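Local coordinates for DNA translocase coupling protein (Clostridium perfringens, PDB 6O1W) that probably uses ATP to move DNA as the coupling protein of pCW3 plasmid conjugation, this chain holding its FtsK/SpoIIIE-type P-loop motor region, at residues L226-V231 and G271-I276; P29-F34 and I45-M50; I310-T315 and R326-L331. All coordinates share one frame; numbering follows the deposited sequence.

Interaction 1: L226-V231 and G271-I276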
ATOM      1  N   LEU A 226      28.700  -0.432   5.435  1.00 43.32           N
ATOM      2  CA  LEU A 226      27.462  -0.585   6.193  1.00 40.68           C
ATOM      3  C   LEU A 226      26.422  -1.024   5.165  1.00 38.62           C
ATOM      4  O   LEU A 226      26.376  -0.492   4.065  1.00 37.66           O
ATOM      5  CB  LEU A 226      27.022   0.748   6.842  1.00 40.28           C
ATOM      6  CG  LEU A 226      27.960   1.373   7.855  1.00 44.95           C
ATOM      7  CD1 LEU A 226      27.485   2.786   8.218  1.00 45.77           C
ATOM      8  CD2 LEU A 226      28.057   0.531   9.099  1.00 46.43           C
ATOM      9  N   LYS A 227      25.641  -2.013   5.500  1.00 33.22           N
ATOM     10  CA  LYS A 227      24.628  -2.526   4.591  1.00 31.65           C
ATOM     11  C   LYS A 227      23.253  -2.034   4.988  1.00 33.56           C
ATOM     12  O   LYS A 227      22.975  -1.861   6.185  1.00 30.03           O
ATOM     13  CB  LYS A 227      24.639  -4.057   4.633  1.00 34.49           C
ATOM     14  CG  LYS A 227      25.948  -4.708   4.149  1.00 42.91           C
ATOM     15  CD  LYS A 227      25.750  -6.211   3.949  1.00 54.03           C
ATOM     16  CE  LYS A 227      27.008  -6.931   3.533  1.00 66.27           C
ATOM     17  NZ  LYS A 227      27.328  -6.712   2.094  1.00 77.67           N
ATOM     18  N   ARG A 228      22.363  -1.869   3.985  1.00 30.49           N
ATOM     19  CA  ARG A 228      20.953  -1.561   4.235  1.00 29.75           C
ATOM     20  C   ARG A 228      20.349  -2.693   5.088  1.00 28.02           C
ATOM     21  O   ARG A 228      20.614  -3.864   4.821  1.00 24.89           O
ATOM     22  CB  ARG A 228      20.169  -1.454   2.905  1.00 28.72           C
ATOM     23  CG  ARG A 228      18.682  -1.119   3.120  1.00 40.12           C
ATOM     24  CD  ARG A 228      17.923  -0.729   1.851  1.00 36.69           C
ATOM     25  NE  ARG A 228      18.640   0.307   1.114  1.00 32.09           N
ATOM     26  CZ  ARG A 228      18.638   1.598   1.406  1.00 34.97           C
ATOM     27  NH1 ARG A 228      17.897   2.060   2.405  1.00 29.62           N
ATOM     28  NH2 ARG A 228      19.392   2.437   0.717  1.00 34.01           N
ATOM     29  N   ILE A 229      19.583  -2.337   6.115  1.00 23.57           N
ATOM     30  CA  ILE A 229      18.853  -3.284   6.946  1.00 23.79           C
ATOM     31  C   ILE A 229      17.338  -3.131   6.659  1.00 29.83           C
ATOM     32  O   ILE A 229      16.801  -2.031   6.789  1.00 28.40           O
ATOM     33  CB  ILE A 229      19.150  -3.102   8.464  1.00 27.53           C
ATOM     34  CG1 ILE A 229      20.635  -3.429   8.789  1.00 28.12           C
ATOM     35  CG2 ILE A 229      18.204  -3.985   9.290  1.00 29.57           C
ATOM     36  CD1 ILE A 229      21.143  -2.895  10.167  1.00 29.10           C
ATOM     37  N   ILE A 230      16.652  -4.232   6.279  1.00 27.02           N
ATOM     38  CA  ILE A 230      15.206  -4.207   6.076  1.00 26.40           C
ATOM     39  C   ILE A 230      14.526  -4.990   7.197  1.00 29.06           C
ATOM     40  O   ILE A 230      14.929  -6.105   7.525  1.00 27.67           O
ATOM     41  CB  ILE A 230      14.742  -4.611   4.645  1.00 30.00           C
ATOM     42  CG1 ILE A 230      13.175  -4.476   4.518  1.00 31.11           C
ATOM     43  CG2 ILE A 230      15.296  -5.985   4.204  1.00 29.85           C
ATOM     44  CD1 ILE A 230      12.507  -5.085   3.311  1.00 47.17           C
ATOM     45  N   VAL A 231      13.543  -4.368   7.828  1.00 26.32           N
ATOM     46  CA  VAL A 231      12.801  -4.951   8.944  1.00 25.77           C
ATOM     47  C   VAL A 231      11.357  -5.105   8.484  1.00 27.69           C
ATOM     48  O   VAL A 231      10.689  -4.112   8.213  1.00 26.39           O
ATOM     49  CB  VAL A 231      12.903  -4.083  10.221  1.00 28.53           C
ATOM     50  CG1 VAL A 231      12.267  -4.789  11.418  1.00 28.46           C
ATOM     51  CG2 VAL A 231      14.347  -3.682  10.515  1.00 27.60           C
ATOM     52  N   GLY A 271      19.932   3.939   6.504  1.00 27.33           N
ATOM     53  CA  GLY A 271      19.701   2.721   5.741  1.00 26.08           C
ATOM     54  C   GLY A 271      19.095   1.597   6.565  1.00 30.41           C
ATOM     55  O   GLY A 271      19.411   0.433   6.347  1.00 31.81           O
ATOM     56  N   ILE A 272      18.218   1.928   7.512  1.00 25.16           N
ATOM     57  CA  ILE A 272      17.437   0.958   8.270  1.00 24.98           C
ATOM     58  C   ILE A 272      15.970   1.259   7.904  1.00 30.54           C
ATOM     59  O   ILE A 272      15.440   2.321   8.272  1.00 32.20           O
ATOM     60  CB  ILE A 272      17.701   0.967   9.796  1.00 28.81           C
ATOM     61  CG1 ILE A 272      19.224   0.878  10.121  1.00 28.90           C
ATOM     62  CG2 ILE A 272      16.867  -0.133  10.495  1.00 29.19           C
ATOM     63  CD1 ILE A 272      19.624   0.840  11.546  1.00 34.19           C
ATOM     64  N   ASN A 273      15.316   0.318   7.191  1.00 25.99           N
ATOM     65  CA  ASN A 273      13.965   0.487   6.672  1.00 27.07           C
ATOM     66  C   ASN A 273      12.913  -0.435   7.276  1.00 31.89           C
ATOM     67  O   ASN A 273      13.105  -1.648   7.368  1.00 30.06           O
ATOM     68  CB  ASN A 273      13.974   0.352   5.141  1.00 27.13           C
ATOM     69  CG  ASN A 273      15.089   1.146   4.499  1.00 38.92           C
ATOM     70  OD1 ASN A 273      16.053   0.592   4.013  1.00 33.60           O
ATOM     71  ND2 ASN A 273      14.996   2.458   4.501  1.00 28.59           N
ATOM     72  N   LEU A 274      11.795   0.162   7.691  1.00 31.65           N
ATOM     73  CA  LEU A 274      10.656  -0.573   8.266  1.00 32.12           C
ATOM     74  C   LEU A 274       9.582  -0.790   7.208  1.00 35.96           C
ATOM     75  O   LEU A 274       9.174   0.182   6.569  1.00 34.53           O
ATOM     76  CB  LEU A 274      10.061   0.199   9.461  1.00 31.47           C
ATOM     77  CG  LEU A 274      10.960   0.311  10.680  1.00 36.63           C
ATOM     78  CD1 LEU A 274      10.474   1.399  11.628  1.00 36.47           C
ATOM     79  CD2 LEU A 274      11.087  -1.020  11.403  1.00 38.89           C
ATOM     80  N   CYS A 275       9.161  -2.049   7.006  1.00 34.12           N
ATOM     81  CA  CYS A 275       8.084  -2.450   6.089  1.00 37.01           C
ATOM     82  C   CYS A 275       7.048  -3.091   6.968  1.00 35.95           C
ATOM     83  O   CYS A 275       7.255  -4.209   7.471  1.00 33.77           O
ATOM     84  CB  CYS A 275       8.568  -3.406   4.998  1.00 41.07           C
ATOM     85  SG  CYS A 275       9.712  -2.657   3.809  1.00 47.69           S
ATOM     86  N   ILE A 276       5.958  -2.353   7.217  1.00 30.85           N
ATOM     87  CA  ILE A 276       4.916  -2.745   8.165  1.00 30.31           C
ATOM     88  C   ILE A 276       3.600  -3.154   7.513  1.00 33.62           C
ATOM     89  O   ILE A 276       3.040  -2.400   6.726  1.00 31.69           O
ATOM     90  CB  ILE A 276       4.668  -1.601   9.185  1.00 34.23           C
ATOM     91  CG1 ILE A 276       5.974  -1.016   9.756  1.00 34.82           C
ATOM     92  CG2 ILE A 276       3.723  -2.063  10.308  1.00 35.38           C
ATOM     93  CD1 ILE A 276       5.817   0.369  10.354  1.00 35.83           C
TER
HETATM   94  O   HOH W   1      16.860   4.562   3.725  1.00 36.74           O

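Interaction 2: P29-F34 and I45-M50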
ATOM      1  N   PRO A  29     -31.908  10.546 -19.149  1.00 31.73           N
ATOM      2  CA  PRO A  29     -31.327  11.060 -17.894  1.00 31.49           C
ATOM      3  C   PRO A  29     -30.613  12.395 -18.050  1.00 37.93           C
ATOM      4  O   PRO A  29     -30.039  12.690 -19.098  1.00 37.81           O
ATOM      5  CB  PRO A  29     -30.368   9.955 -17.483  1.00 32.36           C
ATOM      6  CG  PRO A  29     -30.995   8.712 -18.067  1.00 35.79           C
ATOM      7  CD  PRO A  29     -31.489   9.151 -19.395  1.00 31.83           C
ATOM      8  N   ILE A  30     -30.718  13.220 -17.008  1.00 35.58           N
ATOM      9  CA  ILE A  30     -30.129  14.546 -16.925  1.00 35.28           C
ATOM     10  C   ILE A  30     -28.830  14.462 -16.123  1.00 39.42           C
ATOM     11  O   ILE A  30     -28.873  14.091 -14.954  1.00 37.57           O
ATOM     12  CB  ILE A  30     -31.134  15.510 -16.217  1.00 38.58           C
ATOM     13  CG1 ILE A  30     -32.535  15.547 -16.900  1.00 38.69           C
ATOM     14  CG2 ILE A  30     -30.555  16.924 -16.044  1.00 38.74           C
ATOM     15  CD1 ILE A  30     -32.574  15.995 -18.380  1.00 52.19           C
ATOM     16  N   LEU A  31     -27.697  14.904 -16.714  1.00 37.12           N
ATOM     17  CA  LEU A  31     -26.425  14.986 -16.005  1.00 36.75           C
ATOM     18  C   LEU A  31     -26.511  16.113 -14.964  1.00 43.17           C
ATOM     19  O   LEU A  31     -26.710  17.280 -15.332  1.00 42.01           O
ATOM     20  CB  LEU A  31     -25.254  15.255 -16.970  1.00 36.38           C
ATOM     21  CG  LEU A  31     -23.867  15.381 -16.305  1.00 40.56           C
ATOM     22  CD1 LEU A  31     -23.382  14.052 -15.778  1.00 39.75           C
ATOM     23  CD2 LEU A  31     -22.849  15.995 -17.254  1.00 43.18           C
ATOM     24  N   LYS A  32     -26.391  15.751 -13.674  1.00 40.21           N
ATOM     25  CA  LYS A  32     -26.431  16.715 -12.576  1.00 40.69           C
ATOM     26  C   LYS A  32     -25.023  17.130 -12.219  1.00 45.67           C
ATOM     27  O   LYS A  32     -24.792  18.309 -11.941  1.00 47.07           O
ATOM     28  CB  LYS A  32     -27.161  16.140 -11.340  1.00 43.49           C
ATOM     29  CG  LYS A  32     -28.659  15.868 -11.557  1.00 49.86           C
ATOM     30  CD  LYS A  32     -29.478  17.082 -12.095  1.00 50.44           C
ATOM     31  CE  LYS A  32     -29.726  18.159 -11.052  1.00 56.14           C
ATOM     32  NZ  LYS A  32     -30.680  17.730  -9.991  1.00 49.19           N
ATOM     33  N   SER A  33     -24.078  16.163 -12.225  1.00 39.71           N
ATOM     34  CA  SER A  33     -22.667  16.404 -11.918  1.00 39.07           C
ATOM     35  C   SER A  33     -21.764  15.255 -12.321  1.00 40.67           C
ATOM     36  O   SER A  33     -22.156  14.086 -12.287  1.00 37.30           O
ATOM     37  CB  SER A  33     -22.460  16.712 -10.434  1.00 42.67           C
ATOM     38  OG  SER A  33     -22.930  15.680  -9.586  1.00 52.45           O
ATOM     39  N   PHE A  34     -20.536  15.613 -12.694  1.00 38.11           N
ATOM     40  CA  PHE A  34     -19.470  14.702 -13.068  1.00 37.43           C
ATOM     41  C   PHE A  34     -18.268  15.145 -12.218  1.00 42.53           C
ATOM     42  O   PHE A  34     -17.718  16.222 -12.466  1.00 41.60           O
ATOM     43  CB  PHE A  34     -19.176  14.832 -14.572  1.00 39.12           C
ATOM     44  CG  PHE A  34     -18.209  13.793 -15.087  1.00 41.28           C
ATOM     45  CD1 PHE A  34     -16.836  13.936 -14.895  1.00 45.18           C
ATOM     46  CD2 PHE A  34     -18.668  12.658 -15.737  1.00 42.79           C
ATOM     47  CE1 PHE A  34     -15.944  12.954 -15.330  1.00 46.10           C
ATOM     48  CE2 PHE A  34     -17.776  11.679 -16.175  1.00 46.79           C
ATOM     49  CZ  PHE A  34     -16.416  11.846 -15.993  1.00 45.33           C
ATOM     50  N   ILE A  45     -20.655  10.077 -11.307  1.00 34.64           N
ATOM     51  CA  ILE A  45     -21.576  10.639 -12.281  1.00 34.29           C
ATOM     52  C   ILE A  45     -22.969  10.581 -11.703  1.00 39.88           C
ATOM     53  O   ILE A  45     -23.452   9.502 -11.355  1.00 39.69           O
ATOM     54  CB  ILE A  45     -21.491   9.991 -13.682  1.00 36.58           C
ATOM     55  CG1 ILE A  45     -20.035   9.617 -14.073  1.00 35.79           C
ATOM     56  CG2 ILE A  45     -22.117  10.917 -14.723  1.00 36.22           C
ATOM     57  CD1 ILE A  45     -19.962   8.557 -15.248  1.00 35.26           C
ATOM     58  N   THR A  46     -23.604  11.753 -11.576  1.00 35.63           N
ATOM     59  CA  THR A  46     -24.931  11.851 -10.996  1.00 35.69           C
ATOM     60  C   THR A  46     -25.920  12.189 -12.075  1.00 39.08           C
ATOM     61  O   THR A  46     -25.747  13.177 -12.787  1.00 38.97           O
ATOM     62  CB  THR A  46     -24.922  12.876  -9.844  1.00 42.76           C
ATOM     63  OG1 THR A  46     -23.868  12.534  -8.955  1.00 44.50           O
ATOM     64  CG2 THR A  46     -26.233  12.928  -9.095  1.00 41.11           C
ATOM     65  N   PHE A  47     -26.987  11.379 -12.170  1.00 35.28           N
ATOM     66  CA  PHE A  47     -28.062  11.560 -13.139  1.00 32.93           C
ATOM     67  C   PHE A  47     -29.400  11.703 -12.462  1.00 37.72           C
ATOM     68  O   PHE A  47     -29.684  11.036 -11.460  1.00 36.79           O
ATOM     69  CB  PHE A  47     -28.128  10.373 -14.125  1.00 33.33           C
ATOM     70  CG  PHE A  47     -27.002  10.299 -15.134  1.00 33.59           C
ATOM     71  CD1 PHE A  47     -26.965  11.167 -16.230  1.00 35.66           C
ATOM     72  CD2 PHE A  47     -26.023   9.327 -15.033  1.00 34.18           C
ATOM     73  CE1 PHE A  47     -25.951  11.074 -17.181  1.00 36.32           C
ATOM     74  CE2 PHE A  47     -25.011   9.227 -15.991  1.00 36.48           C
ATOM     75  CZ  PHE A  47     -24.969  10.113 -17.044  1.00 35.30           C
ATOM     76  N   GLU A  48     -30.253  12.524 -13.068  1.00 35.61           N
ATOM     77  CA  GLU A  48     -31.619  12.681 -12.648  1.00 35.77           C
ATOM     78  C   GLU A  48     -32.535  12.145 -13.738  1.00 39.48           C
ATOM     79  O   GLU A  48     -32.418  12.545 -14.905  1.00 37.91           O
ATOM     80  CB  GLU A  48     -31.955  14.129 -12.326  1.00 37.07           C
ATOM     81  CG  GLU A  48     -33.278  14.225 -11.585  1.00 44.83           C
ATOM     82  CD  GLU A  48     -33.846  15.619 -11.427  1.00 69.91           C
ATOM     83  OE1 GLU A  48     -33.162  16.597 -11.807  1.00 64.98           O
ATOM     84  OE2 GLU A  48     -34.987  15.730 -10.923  1.00 65.98           O
ATOM     85  N   SER A  49     -33.462  11.249 -13.352  1.00 37.87           N
ATOM     86  CA  SER A  49     -34.445  10.635 -14.272  1.00 38.12           C
ATOM     87  C   SER A  49     -35.562   9.914 -13.505  1.00 43.54           C
ATOM     88  O   SER A  49     -35.447   9.696 -12.307  1.00 43.46           O
ATOM     89  CB  SER A  49     -33.757   9.625 -15.203  1.00 38.56           C
ATOM     90  OG  SER A  49     -33.392   8.473 -14.472  1.00 46.52           O
HETATM   91  N   MSE A  50     -36.579   9.475 -14.215  1.00 44.06           N
HETATM   92  CA  MSE A  50     -37.676   8.711 -13.648  1.00 47.57           C
HETATM   93  C   MSE A  50     -37.468   7.205 -13.862  1.00 47.68           C
HETATM   94  O   MSE A  50     -38.391   6.433 -13.597  1.00 49.69           O
HETATM   95  CB  MSE A  50     -39.006   9.165 -14.269  1.00 52.68           C
HETATM   96  CG  MSE A  50     -39.501  10.497 -13.733  1.00 64.93           C
HETATM   97 SE   MSE A  50     -41.289  10.841 -14.420  1.00 79.80          SE
HETATM   98  CE  MSE A  50     -42.318   9.475 -13.379  1.00 76.33           C
TER
HETATM   99  O   HOH W   2     -21.378  13.518  -9.131  1.00 36.96           O

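Interaction 3: I310-T315 and R326-L331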
ATOM      1  N   ILE A 310      -7.718   6.338   8.943  1.00 38.96           N
ATOM      2  CA  ILE A 310      -6.599   5.958   9.816  1.00 38.77           C
ATOM      3  C   ILE A 310      -5.321   5.745   8.963  1.00 41.54           C
ATOM      4  O   ILE A 310      -4.257   6.246   9.328  1.00 42.05           O
ATOM      5  CB  ILE A 310      -6.952   4.720  10.684  1.00 41.65           C
ATOM      6  CG1 ILE A 310      -8.013   5.083  11.750  1.00 41.67           C
ATOM      7  CG2 ILE A 310      -5.688   4.151  11.351  1.00 42.50           C
ATOM      8  CD1 ILE A 310      -8.952   3.933  12.177  1.00 40.92           C
ATOM      9  N   VAL A 311      -5.446   5.059   7.803  1.00 34.69           N
ATOM     10  CA  VAL A 311      -4.305   4.755   6.929  1.00 32.55           C
ATOM     11  C   VAL A 311      -3.837   5.961   6.105  1.00 37.95           C
ATOM     12  O   VAL A 311      -2.650   6.280   6.109  1.00 38.01           O
ATOM     13  CB  VAL A 311      -4.602   3.540   6.013  1.00 34.92           C
ATOM     14  CG1 VAL A 311      -3.444   3.249   5.050  1.00 34.09           C
ATOM     15  CG2 VAL A 311      -4.937   2.301   6.833  1.00 34.99           C
ATOM     16  N   LEU A 312      -4.777   6.598   5.375  1.00 33.72           N
ATOM     17  CA  LEU A 312      -4.539   7.631   4.364  1.00 32.52           C
ATOM     18  C   LEU A 312      -4.883   9.056   4.722  1.00 38.42           C
ATOM     19  O   LEU A 312      -4.546   9.964   3.942  1.00 39.09           O
ATOM     20  CB  LEU A 312      -5.397   7.258   3.123  1.00 31.69           C
ATOM     21  CG  LEU A 312      -5.126   5.906   2.472  1.00 34.70           C
ATOM     22  CD1 LEU A 312      -6.195   5.587   1.448  1.00 34.40           C
ATOM     23  CD2 LEU A 312      -3.715   5.844   1.831  1.00 33.02           C
ATOM     24  N   SER A 313      -5.645   9.256   5.818  1.00 34.62           N
ATOM     25  CA  SER A 313      -6.229  10.538   6.258  1.00 33.81           C
ATOM     26  C   SER A 313      -7.153  11.146   5.149  1.00 38.87           C
ATOM     27  O   SER A 313      -7.298  12.363   5.012  1.00 40.63           O
ATOM     28  CB  SER A 313      -5.197  11.514   6.825  1.00 36.77           C
ATOM     29  OG  SER A 313      -4.248  11.944   5.873  1.00 50.21           O
ATOM     30  N   ASN A 314      -7.825  10.247   4.411  1.00 33.83           N
ATOM     31  CA  ASN A 314      -8.899  10.494   3.432  1.00 33.23           C
ATOM     32  C   ASN A 314      -9.760   9.202   3.388  1.00 37.02           C
ATOM     33  O   ASN A 314      -9.354   8.193   3.965  1.00 36.63           O
ATOM     34  CB  ASN A 314      -8.380  10.940   2.052  1.00 30.09           C
ATOM     35  CG  ASN A 314      -7.607   9.906   1.285  1.00 40.03           C
ATOM     36  OD1 ASN A 314      -8.055   8.783   1.088  1.00 33.97           O
ATOM     37  ND2 ASN A 314      -6.433  10.273   0.795  1.00 37.47           N
ATOM     38  N   THR A 315     -10.916   9.224   2.712  1.00 32.32           N
ATOM     39  CA  THR A 315     -11.852   8.100   2.667  1.00 31.51           C
ATOM     40  C   THR A 315     -11.803   7.328   1.333  1.00 36.91           C
ATOM     41  O   THR A 315     -12.731   6.566   1.049  1.00 38.23           O
ATOM     42  CB  THR A 315     -13.285   8.653   2.882  1.00 39.23           C
ATOM     43  OG1 THR A 315     -13.610   9.465   1.751  1.00 40.62           O
ATOM     44  CG2 THR A 315     -13.438   9.466   4.187  1.00 33.46           C
ATOM     45  N   ARG A 326      -5.465  -4.750  -6.164  1.00 30.45           N
ATOM     46  CA  ARG A 326      -5.681  -3.342  -6.507  1.00 29.61           C
ATOM     47  C   ARG A 326      -5.563  -2.495  -5.232  1.00 33.73           C
ATOM     48  O   ARG A 326      -6.212  -2.777  -4.226  1.00 33.87           O
ATOM     49  CB  ARG A 326      -7.033  -3.156  -7.194  1.00 28.50           C
ATOM     50  CG  ARG A 326      -7.257  -1.754  -7.756  1.00 30.64           C
ATOM     51  CD  ARG A 326      -6.247  -1.391  -8.828  1.00 26.75           C
ATOM     52  NE  ARG A 326      -6.297  -2.258 -10.013  1.00 30.82           N
ATOM     53  CZ  ARG A 326      -7.256  -2.236 -10.939  1.00 46.32           C
ATOM     54  NH1 ARG A 326      -8.297  -1.424 -10.810  1.00 29.96           N
ATOM     55  NH2 ARG A 326      -7.175  -3.021 -12.006  1.00 37.22           N
ATOM     56  N   PHE A 327      -4.691  -1.496  -5.253  1.00 29.47           N
ATOM     57  CA  PHE A 327      -4.449  -0.703  -4.048  1.00 28.65           C
ATOM     58  C   PHE A 327      -4.403   0.757  -4.336  1.00 30.26           C
ATOM     59  O   PHE A 327      -4.281   1.150  -5.495  1.00 28.14           O
ATOM     60  CB  PHE A 327      -3.052  -1.105  -3.475  1.00 30.00           C
ATOM     61  CG  PHE A 327      -3.009  -2.400  -2.715  1.00 31.09           C
ATOM     62  CD1 PHE A 327      -2.880  -3.609  -3.379  1.00 35.52           C
ATOM     63  CD2 PHE A 327      -3.142  -2.415  -1.333  1.00 33.39           C
ATOM     64  CE1 PHE A 327      -2.914  -4.813  -2.672  1.00 37.47           C
ATOM     65  CE2 PHE A 327      -3.146  -3.616  -0.622  1.00 36.18           C
ATOM     66  CZ  PHE A 327      -3.052  -4.807  -1.295  1.00 35.49           C
ATOM     67  N   LEU A 328      -4.404   1.556  -3.250  1.00 27.92           N
ATOM     68  CA  LEU A 328      -4.084   2.980  -3.237  1.00 27.34           C
ATOM     69  C   LEU A 328      -2.648   3.174  -2.713  1.00 28.13           C
ATOM     70  O   LEU A 328      -2.230   2.558  -1.730  1.00 26.01           O
ATOM     71  CB  LEU A 328      -5.049   3.799  -2.378  1.00 27.62           C
ATOM     72  CG  LEU A 328      -6.511   3.820  -2.871  1.00 31.76           C
ATOM     73  CD1 LEU A 328      -7.368   4.499  -1.884  1.00 30.44           C
ATOM     74  CD2 LEU A 328      -6.629   4.511  -4.215  1.00 34.36           C
ATOM     75  N   PHE A 329      -1.920   4.053  -3.359  1.00 27.15           N
ATOM     76  CA  PHE A 329      -0.568   4.451  -2.983  1.00 26.13           C
ATOM     77  C   PHE A 329      -0.643   5.920  -2.580  1.00 32.58           C
ATOM     78  O   PHE A 329      -1.100   6.754  -3.358  1.00 31.86           O
ATOM     79  CB  PHE A 329       0.403   4.306  -4.172  1.00 26.11           C
ATOM     80  CG  PHE A 329       1.833   4.713  -3.873  1.00 27.63           C
ATOM     81  CD1 PHE A 329       2.725   3.814  -3.300  1.00 29.87           C
ATOM     82  CD2 PHE A 329       2.301   5.987  -4.206  1.00 30.37           C
ATOM     83  CE1 PHE A 329       4.050   4.182  -3.056  1.00 31.23           C
ATOM     84  CE2 PHE A 329       3.638   6.340  -3.990  1.00 32.88           C
ATOM     85  CZ  PHE A 329       4.499   5.445  -3.395  1.00 29.92           C
ATOM     86  N   LYS A 330      -0.133   6.234  -1.401  1.00 29.41           N
ATOM     87  CA  LYS A 330      -0.042   7.600  -0.918  1.00 28.83           C
ATOM     88  C   LYS A 330       1.381   7.879  -0.396  1.00 32.08           C
ATOM     89  O   LYS A 330       1.883   7.148   0.458  1.00 31.79           O
ATOM     90  CB  LYS A 330      -1.113   7.884   0.149  1.00 30.03           C
ATOM     91  CG  LYS A 330      -1.047   9.307   0.675  1.00 41.31           C
ATOM     92  CD  LYS A 330      -2.204   9.695   1.546  1.00 40.07           C
ATOM     93  CE  LYS A 330      -2.355  11.196   1.528  1.00 51.25           C
ATOM     94  NZ  LYS A 330      -2.633  11.750   2.880  1.00 59.78           N
ATOM     95  N   LEU A 331       2.030   8.897  -0.961  1.00 30.87           N
ATOM     96  CA  LEU A 331       3.344   9.430  -0.567  1.00 31.91           C
ATOM     97  C   LEU A 331       3.219  10.930  -0.698  1.00 38.79           C
ATOM     98  O   LEU A 331       3.140  11.453  -1.804  1.00 40.64           O
ATOM     99  CB  LEU A 331       4.516   8.902  -1.421  1.00 31.39           C
ATOM    100  CG  LEU A 331       5.929   9.462  -1.073  1.00 34.87           C
ATOM    101  CD1 LEU A 331       6.242   9.372   0.385  1.00 33.25           C
ATOM    102  CD2 LEU A 331       6.997   8.726  -1.821  1.00 36.88           C
TER
HETATM  103  O   HOH W   3      -5.389  13.207   1.372  1.00 55.23           O

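Interaction 1: L226-V231 and G271-I276
R228 NH1 is gripped by two acceptors, N273 OD1 at 2.9 Å and water 1 at 3.0 Å. N273 OD1 receives it on a lone pair, in the plane of its own carbonyl, and meets the guanidinium edge-on, with an N-H...O angle of 167°; the guanidinium and amide planes are nearly coplanar. CG of R228 lies opposite the backbone N (chi1 -180°), and a bend at chi3 (-50°) brings the guanidinium edge to the amide oxygen. N273 ND2 donates to the same water and to the carbonyl of P130, which fixes the amide's orientation, while R228 NE forms a salt bridge with E109.

From this polar end onward the strands run parallel, I229 beside I272 and V231 beside L274. Four nearly straight backbone bonds join them, I229 N to G271 O, N273 N to I229 O, V231 N to N273 O and C275 N to V231 O, each 2.8 Å. L274 CD2 lies against V231 CB at 3.8 Å, the two side chains side by side, and on the opposite face I230 CD1 touches C275 SG at 3.7 Å.

Such a strand pair is expected in RecA-like P-loop ATPases, where 229-233 would be the Walker B strand. Helix 185-209 covers I229 and V231, while helix 142-155, which follows the P-loop, packs on I230 and C275; strands 159-163 and 132-135 flank the pair.

Interaction 2: P29-F34 and I45-M50
Strands 30-34 and 45-48 run antiparallel, their axes at 145°, and a classic beta bulge shifts the register by one where K32 and S33 both face T46. I30 and E48 exchange a pair of 2.8 Å backbone bonds at one end. At the bulge, T46 O takes a sound bond from K32 N (2.8 Å) and a weak one from S33 N, and T46 N returns a bond to S33 O.

The bulge turns the CB of K32 toward the partner strand. Its chain then folds back through three successive bends, at chi2, chi3 and chi4, laying CG and CD over E48 CB and bringing NZ to E48 OE1 at 3.3 Å. This long salt bridge reaches the oxygen from above the carboxylate plane; the other oxygen, OE2, is bound by R81, so the glutamate links two basic residues and probably stays ionised. On the same face, at the bulge end, water 2 lies 2.7 Å from S33 OG and from T46 OG1, joining the two hydroxyls.

The reverse face is apolar. L31 CD1 crosses onto I45 CG2 at 3.5 Å, a tight methyl contact, while I45 CG1 lies 3.7 Å from F34 CE2, the isoleucine running alongside the ring. P29 CB leans on F47 CD1 at 3.8 Å.

The two strands form a beta hairpin at one edge of a four-stranded antiparallel sheet, with 30-36 as an outermost strand and 82-89 on the far side of 43-48. Helix 7-18 covers the apolar face: Y12 and F16 meet F47 edge-to-face, R8 makes a cation-pi contact with F34, and W56 of helix 53-58 meets F47 as well.

Interaction 3: I310-T315 and R326-L331
The C-terminal end of helix 305-312 packs against strand 326-331 of the large mixed sheet that forms the P-loop ATPase core. The apolar part rests on L312, whose two methyls divide between partners: CD1 meets L328 CD1 at 3.7 Å, the leucines crossing at about a right angle, while CD2 lies 3.7 Å from K330 CB. C299 of strand 296-299 also touches this leucine. F329, between L328 and K330, directs its CB away from the helix and lines a pocket holding a bound glucose.

Water 3 bridges the segments, accepting from N314 ND2 at 3.2 Å and, weakly, from K330 NZ; T335 OG1 also binds ND2, and K316 N binds N314 OD1, so both ends of the amide are engaged.

The direct polar bond is made by K330, whose chain runs extended as far as CE, the turn at chi4 (-137°) swinging NZ alone. Its ammonium donates to the last carbonyl of the helix, L312 O, just before S313 adopts a positive phi (58°), a placement that probably suits the negative end of the helix dipole. L312 O accepts two 2.8 Å bonds, from K330 NZ and S313 OG, both from the same face of its carbonyl plane.

Along the chain interaction 2 comes first, then interaction 1, then interaction 3. Interactions 1 and 3 both involve the ten-stranded mixed sheet, interaction 3 through strand 326-331, their centres 23 Å apart; between strands 272-278 and 326-331 lie 132-135, which leads into the P-loop, and 296-299. The ATP site, seen in another structure of this protein but empty here, probably lies near this middle part; the side chains of C275 and L328 are each about 10 Å from those of its residues. Interaction 2 stands in a separate four-stranded antiparallel sheet, its centre 51 Å from that of interaction 1 and 29 Å from that of interaction 3. The chain therefore combines a small N-terminal unit with the larger ATPase core.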